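Local atomic coordinates of xylose isomerase-like TIM barrel (Anabaena variabilis ATCC 29413, PDB entry 2QW5), a protein that binds a zinc ion and D-xylose in a TIM-barrel pocket and probably acts as an isomerase or epimerase on sugars or sugar phosphates. Residues 86-97 / 125-136; 243-254 / 273-283. One frame throughout, in Å; residues are numbered along the deposited sequence. Where two conformers were deposited one is given.

Contact 1: residues 86-97 / 125-136. With XLS (D-xylose), chain C.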
loop_
_atom_site.group_PDB
_atom_site.type_symbol
_atom_site.label_atom_id
_atom_site.label_comp_id
_atom_site.label_asym_id
_atom_site.label_seq_id
_atom_site.Cartn_x
_atom_site.Cartn_y
_atom_site.Cartn_z
ATOM N N THR A 86 28.525 -15.745 -0.304
ATOM C CA THR A 86 27.265 -15.450 0.356
ATOM C C THR A 86 26.690 -14.107 -0.073
ATOM O O THR A 86 27.445 -13.174 -0.429
ATOM C CB THR A 86 27.372 -15.472 1.891
ATOM O OG1 THR A 86 28.286 -14.446 2.313
ATOM C CG2 THR A 86 27.801 -16.780 2.372
ATOM N N ASN A 87 25.360 -14.048 -0.066
ATOM C CA ASN A 87 24.598 -12.847 -0.320
ATOM C C ASN A 87 23.885 -12.486 1.002
ATOM O O ASN A 87 23.096 -13.262 1.552
ATOM C CB ASN A 87 23.628 -13.023 -1.468
ATOM C CG ASN A 87 22.972 -11.746 -1.861
ATOM O OD1 ASN A 87 22.144 -11.234 -1.131
ATOM N ND2 ASN A 87 23.304 -11.245 -3.035
ATOM N N VAL A 88 24.189 -11.301 1.491
ATOM C CA VAL A 88 23.725 -10.823 2.775
ATOM C C VAL A 88 23.298 -9.381 2.636
ATOM O O VAL A 88 24.000 -8.601 2.017
ATOM C CB VAL A 88 24.841 -10.917 3.873
ATOM C CG1 VAL A 88 24.387 -10.253 5.134
ATOM C CG2 VAL A 88 25.189 -12.408 4.182
ATOM N N GLY A 89 22.171 -9.050 3.241
ATOM C CA GLY A 89 21.651 -7.690 3.230
ATOM C C GLY A 89 21.350 -7.137 4.591
ATOM O O GLY A 89 20.925 -7.861 5.491
ATOM N N ALA A 90 21.589 -5.830 4.752
ATOM C CA ALA A 90 21.143 -5.106 5.936
ATOM C C ALA A 90 19.611 -5.067 5.846
ATOM O O ALA A 90 19.034 -5.149 4.743
ATOM C CB ALA A 90 21.710 -3.657 5.957
ATOM N N THR A 91 18.967 -4.964 7.005
ATOM C CA THR A 91 17.509 -4.954 7.122
ATOM C C THR A 91 17.089 -3.714 7.866
ATOM O O THR A 91 17.914 -3.014 8.426
ATOM C CB THR A 91 16.986 -6.194 7.838
ATOM O OG1 THR A 91 17.255 -6.148 9.239
ATOM C CG2 THR A 91 17.606 -7.464 7.253
ATOM N N ARG A 92 15.795 -3.432 7.853
ATOM C CA ARG A 92 15.275 -2.252 8.567
ATOM C C ARG A 92 15.726 -2.200 10.055
ATOM O O ARG A 92 16.078 -1.116 10.574
ATOM C CB ARG A 92 13.753 -2.183 8.472
ATOM C CG ARG A 92 13.229 -0.775 8.776
ATOM C CD ARG A 92 11.917 -0.833 9.464
ATOM N NE ARG A 92 10.950 -1.564 8.669
ATOM C CZ ARG A 92 9.952 -2.313 9.153
ATOM N NH1 ARG A 92 9.748 -2.512 10.472
ATOM N NH2 ARG A 92 9.158 -2.914 8.278
ATOM N N THR A 93 15.699 -3.354 10.717
ATOM C CA THR A 93 16.186 -3.506 12.106
ATOM C C THR A 93 17.719 -3.441 12.145
ATOM O O THR A 93 18.299 -2.574 12.832
ATOM C CB THR A 93 15.658 -4.797 12.738
ATOM O OG1 THR A 93 14.227 -4.751 12.706
ATOM C CG2 THR A 93 16.112 -4.976 14.157
ATOM N N PHE A 94 18.367 -4.311 11.374
ATOM C CA PHE A 94 19.834 -4.422 11.348
ATOM C C PHE A 94 20.359 -3.443 10.336
ATOM O O PHE A 94 20.808 -3.814 9.236
ATOM C CB PHE A 94 20.266 -5.846 11.048
ATOM C CG PHE A 94 19.725 -6.833 12.003
ATOM C CD1 PHE A 94 19.967 -6.700 13.389
ATOM C CD2 PHE A 94 18.939 -7.893 11.550
ATOM C CE1 PHE A 94 19.436 -7.626 14.297
ATOM C CE2 PHE A 94 18.410 -8.827 12.452
ATOM C CZ PHE A 94 18.666 -8.696 13.822
ATOM N N ASP A 95 20.309 -2.163 10.729
ATOM C CA ASP A 95 20.669 -1.034 9.869
ATOM C C ASP A 95 21.896 -0.276 10.409
ATOM O O ASP A 95 21.781 0.494 11.371
ATOM C CB ASP A 95 19.456 -0.115 9.685
ATOM C CG ASP A 95 19.730 1.082 8.784
ATOM O OD1 ASP A 95 20.809 1.176 8.157
ATOM O OD2 ASP A 95 18.833 1.955 8.707
ATOM N N PRO A 96 23.058 -0.464 9.757
ATOM C CA PRO A 96 24.262 0.234 10.192
ATOM C C PRO A 96 24.311 1.720 9.908
ATOM O O PRO A 96 25.209 2.381 10.407
ATOM C CB PRO A 96 25.381 -0.491 9.441
ATOM C CG PRO A 96 24.755 -0.972 8.207
ATOM C CD PRO A 96 23.362 -1.384 8.641
ATOM N N SER A 97 23.378 2.219 9.106
ATOM C CA SER A 97 23.251 3.639 8.781
ATOM C C SER A 97 22.233 4.349 9.687
ATOM O O SER A 97 21.894 5.524 9.450
ATOM C CB SER A 97 22.857 3.801 7.299
ATOM O OG SER A 97 21.550 3.293 7.054
ATOM N N ILE A 125 34.122 -14.617 0.130
ATOM C CA ILE A 125 33.412 -13.462 -0.388
ATOM C C ILE A 125 32.007 -13.397 0.224
ATOM O O ILE A 125 31.225 -14.361 0.099
ATOM C CB ILE A 125 33.275 -13.501 -1.920
ATOM C CG1 ILE A 125 34.647 -13.469 -2.622
ATOM C CG2 ILE A 125 32.469 -12.310 -2.408
ATOM C CD1 ILE A 125 34.561 -13.770 -4.115
HETATM N N MSE A 126 31.722 -12.275 0.897
HETATM C CA MSE A 126 30.377 -11.948 1.410
HETATM C C MSE A 126 29.999 -10.672 0.682
HETATM O O MSE A 126 30.708 -9.639 0.818
HETATM C CB MSE A 126 30.376 -11.705 2.910
HETATM C CG MSE A 126 28.981 -11.402 3.474
HETATM SE SE MSE A 126 28.941 -11.322 5.331
HETATM C CE MSE A 126 28.611 -9.429 5.642
HETATM N N MSE A 127 28.885 -10.719 -0.052
HETATM C CA MSE A 127 28.444 -9.570 -0.862
HETATM C C MSE A 127 27.011 -9.193 -0.599
HETATM O O MSE A 127 26.256 -9.987 -0.064
HETATM C CB MSE A 127 28.553 -9.896 -2.355
HETATM C CG MSE A 127 27.735 -11.144 -2.765
HETATM SE SE MSE A 127 26.956 -10.860 -4.411
HETATM C CE MSE A 127 25.671 -9.444 -4.065
ATOM N N GLY A 128 26.651 -7.968 -0.965
ATOM C CA GLY A 128 25.256 -7.565 -0.957
ATOM C C GLY A 128 25.053 -6.163 -0.460
ATOM O O GLY A 128 26.024 -5.436 -0.302
ATOM N N PRO A 129 23.771 -5.769 -0.268
ATOM C CA PRO A 129 23.374 -4.451 0.189
ATOM C C PRO A 129 23.494 -4.316 1.729
ATOM O O PRO A 129 22.483 -4.203 2.449
ATOM C CB PRO A 129 21.935 -4.352 -0.308
ATOM C CG PRO A 129 21.446 -5.782 -0.238
ATOM C CD PRO A 129 22.589 -6.628 -0.542
ATOM N N ILE A 130 24.750 -4.221 2.185
ATOM C CA ILE A 130 25.090 -4.210 3.602
ATOM C C ILE A 130 25.302 -2.791 4.232
ATOM O O ILE A 130 25.793 -2.709 5.363
ATOM C CB ILE A 130 26.283 -5.152 3.904
ATOM C CG1 ILE A 130 27.576 -4.716 3.197
ATOM C CG2 ILE A 130 25.908 -6.659 3.511
ATOM C CD1 ILE A 130 28.797 -5.476 3.615
ATOM N N VAL A 131 24.940 -1.727 3.497
ATOM C CA VAL A 131 25.048 -0.330 3.978
ATOM C C VAL A 131 23.644 0.204 4.310
ATOM O O VAL A 131 23.321 0.454 5.467
ATOM C CB VAL A 131 25.770 0.537 2.944
ATOM C CG1 VAL A 131 25.945 1.984 3.475
ATOM C CG2 VAL A 131 27.138 -0.093 2.551
ATOM N N ILE A 132 22.820 0.406 3.292
ATOM C CA ILE A 132 21.460 0.878 3.446
ATOM C C ILE A 132 20.599 -0.420 3.324
ATOM O O ILE A 132 20.877 -1.228 2.412
ATOM C CB ILE A 132 21.064 1.846 2.313
ATOM C CG1 ILE A 132 22.047 3.043 2.216
ATOM C CG2 ILE A 132 19.613 2.324 2.470
ATOM C CD1 ILE A 132 22.080 3.911 3.434
ATOM N N PRO A 133 19.604 -0.620 4.221
ATOM C CA PRO A 133 18.692 -1.784 4.189
ATOM C C PRO A 133 18.058 -1.997 2.829
ATOM O O PRO A 133 17.537 -1.056 2.258
ATOM C CB PRO A 133 17.627 -1.412 5.216
ATOM C CG PRO A 133 18.375 -0.637 6.223
ATOM C CD PRO A 133 19.289 0.230 5.390
ATOM N N TYR A 134 18.100 -3.235 2.331
ATOM C CA TYR A 134 17.653 -3.520 0.985
ATOM C C TYR A 134 16.158 -3.314 0.825
ATOM O O TYR A 134 15.384 -3.897 1.571
ATOM C CB TYR A 134 18.007 -4.955 0.571
ATOM C CG TYR A 134 17.385 -5.335 -0.745
ATOM C CD1 TYR A 134 17.938 -4.905 -1.951
ATOM C CD2 TYR A 134 16.230 -6.129 -0.791
ATOM C CE1 TYR A 134 17.364 -5.226 -3.160
ATOM C CE2 TYR A 134 15.641 -6.435 -1.996
ATOM C CZ TYR A 134 16.211 -5.996 -3.172
ATOM O OH TYR A 134 15.620 -6.326 -4.343
ATOM N N GLY A 135 15.777 -2.521 -0.180
ATOM C CA GLY A 135 14.373 -2.232 -0.490
ATOM C C GLY A 135 13.581 -1.403 0.486
ATOM O O GLY A 135 12.388 -1.333 0.330
ATOM N N VAL A 136 14.241 -0.727 1.439
ATOM C CA VAL A 136 13.588 0.038 2.459
ATOM C C VAL A 136 13.704 1.475 2.018
ATOM O O VAL A 136 14.605 2.206 2.440
ATOM C CB VAL A 136 14.211 -0.192 3.878
ATOM C CG1 VAL A 136 13.498 0.658 4.965
ATOM C CG2 VAL A 136 14.166 -1.680 4.262
HETATM C C1 XLS C . 19.315 -8.183 -5.348
HETATM C C2 XLS C . 19.896 -8.200 -3.940
HETATM C C3 XLS C . 18.904 -8.727 -2.843
HETATM C C4 XLS C . 19.555 -9.564 -1.760
HETATM O O1 XLS C . 19.586 -7.196 -6.350
HETATM O O2 XLS C . 21.168 -8.847 -3.904
HETATM O O3 XLS C . 17.773 -9.498 -3.250
HETATM O O4 XLS C . 20.657 -8.862 -1.262
#
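Thr-86 and Asn-87 pair in parallel with Met-126 and Met-127, both selenomethionines, on neighbouring strands 83-87 and 125-128 of the TIM barrel. Thr-86 N gives a bond to Ile-125 O and Val-88 N one to Met-127 O, while Thr-86 O receives Met-127 N. This strand end is the tight part. Thr-86 OG1, hydrogen-bonded to Thr-118, sits 3.3 Å from Met-126 CG, and Val-88 CG2 packs against the same CG at 4.0 Å. On the other face the Asn-87 amide, with CG anti to N (chi1 -172°), reaches the sugar: OD1 accepts from O4 of D-xylose at 2.8 Å, and ND2 gives a weak bond to O2. Gly-128 has backbone angles that call for glycine, and a CB would also run into Val-88 O. Xylose C3 lies 3.7 Å above the Tyr-134 ring, over its centre; the phenol OH bonds Glu-189.

Beyond the strands two bonds continue the pairing, Ala-90 N to Pro-129 O and Tyr-134 N to Ala-90 O. The Asp-95 side chain crosses that of Pro-133 at about a right angle, its OD1 3.3 Å from Pro-133 CD. The same oxygen takes Ser-97 N in an Asx turn, and OD2 forms a salt bridge with Arg-158. With an alanine in place of this aspartate the Asx turn would probably be lost, Arg-158 left without its carboxylate and a gap opened beside Pro-133. Packing is sparser at the partly exposed rim, where Arg-92 CG meets Val-136 CG1 at 4.1 Å and the guanidinium turns to Thr-139 of the second subunit.

Helix 101-120 covers Val-88, Pro-96 and Met-126, helix 148-176 covers Ile-132 and Pro-133, and strand 179-182 flanks Met-126 and Met-127.

Contact 2: residues 243-254 / 273-283. With ZN (zinc ion), chain D; XLS (D-xylose), chain C.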
loop_
_atom_site.group_PDB
_atom_site.type_symbol
_atom_site.label_atom_id
_atom_site.label_comp_id
_atom_site.label_asym_id
_atom_site.label_seq_id
_atom_site.Cartn_x
_atom_site.Cartn_y
_atom_site.Cartn_z
ATOM N N LEU A 243 38.055 -4.358 -5.950
ATOM C CA LEU A 243 37.184 -5.046 -6.899
ATOM C C LEU A 243 37.197 -6.487 -6.478
ATOM O O LEU A 243 37.937 -7.283 -6.998
ATOM C CB LEU A 243 37.604 -4.814 -8.355
ATOM C CG LEU A 243 36.740 -5.391 -9.506
ATOM C CD1 LEU A 243 35.268 -5.317 -9.275
ATOM C CD2 LEU A 243 37.085 -4.655 -10.781
ATOM N N HIS A 244 36.330 -6.808 -5.514
ATOM C CA HIS A 244 36.297 -8.130 -4.914
ATOM C C HIS A 244 35.495 -9.193 -5.617
ATOM O O HIS A 244 35.691 -10.382 -5.339
ATOM C CB HIS A 244 35.821 -8.026 -3.469
ATOM C CG HIS A 244 36.694 -7.164 -2.603
ATOM N ND1 HIS A 244 38.055 -7.058 -2.789
ATOM C CD2 HIS A 244 36.416 -6.468 -1.481
ATOM C CE1 HIS A 244 38.561 -6.281 -1.848
ATOM N NE2 HIS A 244 37.592 -5.925 -1.030
ATOM N N TYR A 245 34.557 -8.802 -6.476
ATOM C CA TYR A 245 33.633 -9.785 -7.068
ATOM C C TYR A 245 32.916 -9.219 -8.273
ATOM O O TYR A 245 32.792 -8.013 -8.395
ATOM C CB TYR A 245 32.617 -10.157 -5.998
ATOM C CG TYR A 245 31.808 -11.427 -6.193
ATOM C CD1 TYR A 245 32.411 -12.670 -6.424
ATOM C CD2 TYR A 245 30.433 -11.409 -5.996
ATOM C CE1 TYR A 245 31.628 -13.864 -6.481
ATOM C CE2 TYR A 245 29.662 -12.583 -6.067
ATOM C CZ TYR A 245 30.254 -13.784 -6.306
ATOM O OH TYR A 245 29.459 -14.895 -6.390
ATOM N N VAL A 246 32.413 -10.097 -9.140
ATOM C CA VAL A 246 31.749 -9.695 -10.396
ATOM C C VAL A 246 30.604 -10.669 -10.666
ATOM O O VAL A 246 30.806 -11.882 -10.547
ATOM C CB VAL A 246 32.716 -9.708 -11.608
ATOM C CG1 VAL A 246 31.965 -9.480 -12.928
ATOM C CG2 VAL A 246 33.789 -8.646 -11.474
ATOM N N GLN A 247 29.428 -10.110 -10.996
ATOM C CA GLN A 247 28.229 -10.854 -11.334
ATOM C C GLN A 247 27.730 -10.512 -12.746
ATOM O O GLN A 247 27.728 -9.338 -13.157
ATOM C CB GLN A 247 27.132 -10.580 -10.340
ATOM C CG GLN A 247 27.419 -11.026 -8.965
ATOM C CD GLN A 247 26.249 -10.754 -8.071
ATOM O OE1 GLN A 247 25.689 -9.667 -8.094
ATOM N NE2 GLN A 247 25.829 -11.764 -7.318
ATOM N N VAL A 248 27.365 -11.548 -13.509
ATOM C CA VAL A 248 26.788 -11.382 -14.842
ATOM C C VAL A 248 25.313 -11.734 -14.676
ATOM O O VAL A 248 24.959 -12.822 -14.165
ATOM C CB VAL A 248 27.492 -12.196 -15.962
ATOM C CG1 VAL A 248 28.870 -11.548 -16.244
ATOM C CG2 VAL A 248 27.601 -13.684 -15.602
ATOM N N SER A 249 24.469 -10.798 -15.099
ATOM C CA SER A 249 23.021 -10.895 -14.946
ATOM C C SER A 249 22.393 -9.999 -15.984
ATOM O O SER A 249 22.830 -8.838 -16.125
ATOM C CB SER A 249 22.615 -10.376 -13.574
ATOM O OG SER A 249 21.271 -10.682 -13.302
ATOM N N PRO A 250 21.354 -10.485 -16.695
ATOM C CA PRO A 250 20.761 -9.670 -17.738
ATOM C C PRO A 250 19.896 -8.555 -17.117
ATOM O O PRO A 250 19.578 -8.626 -15.932
ATOM C CB PRO A 250 19.933 -10.701 -18.517
ATOM C CG PRO A 250 19.487 -11.632 -17.525
ATOM C CD PRO A 250 20.619 -11.748 -16.542
ATOM N N PRO A 251 19.535 -7.517 -17.885
ATOM C CA PRO A 251 18.683 -6.436 -17.307
ATOM C C PRO A 251 17.368 -6.869 -16.660
ATOM O O PRO A 251 16.985 -6.306 -15.632
ATOM C CB PRO A 251 18.398 -5.551 -18.521
ATOM C CG PRO A 251 19.662 -5.701 -19.350
ATOM C CD PRO A 251 19.936 -7.191 -19.268
ATOM N N ASP A 252 16.711 -7.888 -17.232
ATOM C CA ASP A 252 15.457 -8.384 -16.664
ATOM C C ASP A 252 15.652 -9.422 -15.550
ATOM O O ASP A 252 14.676 -9.899 -15.013
ATOM C CB ASP A 252 14.502 -8.884 -17.760
ATOM C CG ASP A 252 14.715 -10.352 -18.145
ATOM O OD1 ASP A 252 15.802 -10.901 -17.924
ATOM O OD2 ASP A 252 13.748 -10.937 -18.693
ATOM N N ARG A 253 16.906 -9.779 -15.270
ATOM C CA ARG A 253 17.361 -10.726 -14.236
ATOM C C ARG A 253 17.005 -12.178 -14.541
ATOM O O ARG A 253 17.208 -12.991 -13.683
ATOM C CB ARG A 253 16.913 -10.374 -12.814
ATOM C CG ARG A 253 16.894 -8.917 -12.427
ATOM C CD ARG A 253 18.111 -8.118 -12.726
ATOM N NE ARG A 253 19.346 -8.587 -12.117
ATOM C CZ ARG A 253 19.786 -8.354 -10.873
ATOM N NH1 ARG A 253 19.052 -7.724 -9.932
ATOM N NH2 ARG A 253 20.964 -8.854 -10.536
ATOM N N GLY A 254 16.555 -12.476 -15.762
ATOM C CA GLY A 254 16.151 -13.831 -16.176
ATOM C C GLY A 254 17.182 -14.534 -17.056
ATOM O O GLY A 254 18.306 -14.754 -16.615
ATOM N N VAL A 273 41.902 -6.613 -15.093
ATOM C CA VAL A 273 42.346 -6.397 -13.702
ATOM C C VAL A 273 41.771 -7.308 -12.616
ATOM O O VAL A 273 42.175 -7.202 -11.479
ATOM C CB VAL A 273 42.033 -4.945 -13.256
ATOM C CG1 VAL A 273 42.605 -3.936 -14.276
ATOM C CG2 VAL A 273 40.513 -4.728 -13.074
ATOM N N TYR A 274 40.834 -8.181 -12.965
ATOM C CA TYR A 274 40.128 -9.032 -12.024
ATOM C C TYR A 274 40.352 -10.454 -12.447
ATOM O O TYR A 274 40.134 -10.758 -13.600
ATOM C CB TYR A 274 38.618 -8.717 -12.087
ATOM C CG TYR A 274 37.766 -9.593 -11.199
ATOM C CD1 TYR A 274 37.727 -9.395 -9.803
ATOM C CD2 TYR A 274 37.016 -10.643 -11.743
ATOM C CE1 TYR A 274 36.947 -10.224 -8.982
ATOM C CE2 TYR A 274 36.259 -11.450 -10.947
ATOM C CZ TYR A 274 36.219 -11.237 -9.558
ATOM O OH TYR A 274 35.459 -12.070 -8.786
ATOM N N ASP A 275 40.768 -11.305 -11.519
ATOM C CA ASP A 275 40.960 -12.728 -11.815
ATOM C C ASP A 275 40.153 -13.635 -10.883
ATOM O O ASP A 275 40.401 -14.841 -10.833
ATOM C CB ASP A 275 42.480 -13.098 -11.872
ATOM C CG ASP A 275 43.189 -13.072 -10.506
ATOM O OD1 ASP A 275 42.557 -12.925 -9.420
ATOM O OD2 ASP A 275 44.434 -13.234 -10.532
ATOM N N GLY A 276 39.177 -13.066 -10.172
ATOM C CA GLY A 276 38.316 -13.836 -9.279
ATOM C C GLY A 276 37.206 -14.571 -10.016
ATOM O O GLY A 276 37.176 -14.591 -11.231
ATOM N N PRO A 277 36.276 -15.185 -9.269
ATOM C CA PRO A 277 35.164 -15.897 -9.891
ATOM C C PRO A 277 34.111 -14.951 -10.487
ATOM O O PRO A 277 33.920 -13.862 -9.945
ATOM C CB PRO A 277 34.575 -16.688 -8.722
ATOM C CG PRO A 277 34.919 -15.917 -7.524
ATOM C CD PRO A 277 36.232 -15.271 -7.796
ATOM N N ILE A 278 33.459 -15.376 -11.576
ATOM C CA ILE A 278 32.381 -14.622 -12.250
ATOM C C ILE A 278 31.090 -15.364 -11.930
ATOM O O ILE A 278 30.960 -16.499 -12.320
ATOM C CB ILE A 278 32.577 -14.579 -13.793
ATOM C CG1 ILE A 278 33.877 -13.862 -14.181
ATOM C CG2 ILE A 278 31.386 -13.891 -14.471
ATOM C CD1 ILE A 278 33.892 -12.393 -13.845
ATOM N N ALA A 279 30.145 -14.730 -11.200
ATOM C CA ALA A 279 28.891 -15.403 -10.809
ATOM C C ALA A 279 27.707 -15.086 -11.728
ATOM O O ALA A 279 27.464 -13.954 -12.034
ATOM C CB ALA A 279 28.523 -15.075 -9.414
ATOM N N VAL A 280 27.019 -16.132 -12.188
ATOM C CA VAL A 280 25.780 -16.007 -12.944
ATOM C C VAL A 280 24.691 -15.771 -11.886
ATOM O O VAL A 280 24.483 -16.630 -11.043
ATOM C CB VAL A 280 25.461 -17.322 -13.726
ATOM C CG1 VAL A 280 24.001 -17.326 -14.239
ATOM C CG2 VAL A 280 26.470 -17.510 -14.845
ATOM N N GLU A 281 24.040 -14.604 -11.913
ATOM C CA GLU A 281 22.977 -14.302 -10.954
ATOM C C GLU A 281 21.618 -14.127 -11.650
ATOM O O GLU A 281 21.306 -13.067 -12.174
ATOM C CB GLU A 281 23.309 -13.093 -10.120
ATOM C CG GLU A 281 22.389 -13.031 -8.881
ATOM C CD GLU A 281 22.650 -11.844 -8.034
ATOM O OE1 GLU A 281 22.703 -10.748 -8.646
ATOM O OE2 GLU A 281 22.764 -11.997 -6.796
ATOM N N ILE A 282 20.833 -15.199 -11.646
ATOM C CA ILE A 282 19.532 -15.242 -12.261
ATOM C C ILE A 282 18.489 -15.378 -11.115
ATOM O O ILE A 282 18.569 -16.304 -10.276
ATOM C CB ILE A 282 19.442 -16.442 -13.270
ATOM C CG1 ILE A 282 20.419 -16.200 -14.454
ATOM C CG2 ILE A 282 17.990 -16.631 -13.785
ATOM C CD1 ILE A 282 20.458 -17.352 -15.466
ATOM N N PHE A 283 17.523 -14.463 -11.121
ATOM C CA PHE A 283 16.441 -14.398 -10.150
ATOM C C PHE A 283 15.264 -15.133 -10.773
ATOM O O PHE A 283 14.602 -14.625 -11.657
ATOM C CB PHE A 283 16.072 -12.946 -9.838
ATOM C CG PHE A 283 17.078 -12.261 -8.984
ATOM C CD1 PHE A 283 18.282 -11.849 -9.520
ATOM C CD2 PHE A 283 16.844 -12.050 -7.638
ATOM C CE1 PHE A 283 19.245 -11.198 -8.728
ATOM C CE2 PHE A 283 17.814 -11.368 -6.844
ATOM C CZ PHE A 283 19.004 -10.973 -7.415
HETATM ZN ZN ZN D . 23.424 -8.949 -7.819
HETATM C C1 XLS C . 19.315 -8.183 -5.348
HETATM C C2 XLS C . 19.896 -8.200 -3.940
HETATM C C3 XLS C . 18.904 -8.727 -2.843
HETATM C C4 XLS C . 19.555 -9.564 -1.760
HETATM O O1 XLS C . 19.586 -7.196 -6.350
HETATM O O2 XLS C . 21.168 -8.847 -3.904
HETATM O O3 XLS C . 17.773 -9.498 -3.250
HETATM O O4 XLS C . 20.657 -8.862 -1.262
HETATM O O HOH W 1 40.478 -7.532 -8.499
HETATM O O HOH W 2 21.488 -8.464 -7.449
#
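Gln-247 from strand 243-248 and Glu-281 just after the parallel strand 278-280 reach into the mouth of the TIM barrel and share one zinc ion. Their side chains cross with amide and carboxylate planes 61° apart. Gln-247 OE1 binds the metal at 2.4 Å and Glu-281 OE1 at 2.1 Å; Glu-183 and Asp-216 complete the protein ligands. Glu-281 runs out straight from a CG anti to N (chi1 -164°), which carries its carboxylate to the metal, while Gln-247 NE2 is held by Glu-49. The Phe-283 ring lays CE1 over one face of the Arg-253 guanidinium, 3.3 Å above its plane, and Phe-283 CZ also approaches xylose C1. Ser-249 OG fixes that guanidinium by accepting from NE, and itself donates to Glu-281 O.

On the opposite side of the sheet the Val-246 and Tyr-274 side chains run antiparallel alongside one another: CG2 makes a CH-pi contact over the phenol face, 14° off the ring normal. Gly-276 N covers the other face, and Tyr-274 OH donates to Pro-277 O. At the metal, a water 2.0 Å from the zinc accepts from Arg-253 NH2 and donates to O1 of D-xylose at 2.5 Å.

How the contacts relate
From the N terminus, contact 1 comes first: strand 83-87 leads through helix 101-120 to strand 125-128, and pairing of 86-97 with 125-136 closes this beta-alpha-beta crossover. Strands 179-182 and 211-216 follow before contact 2 opens, where 243-254 and 273-283 close a second crossover round helix 263-273, at the last strand of the barrel. The two loops are in series, neither nesting nor crossing. Their centres lie about 18 Å apart, yet they meet inside the closed sheet, where Met-127 SE packs on Gln-247 NE2 at 3.2 Å. Both line the xylose pocket; contact 2 also supplies two of the zinc ligands.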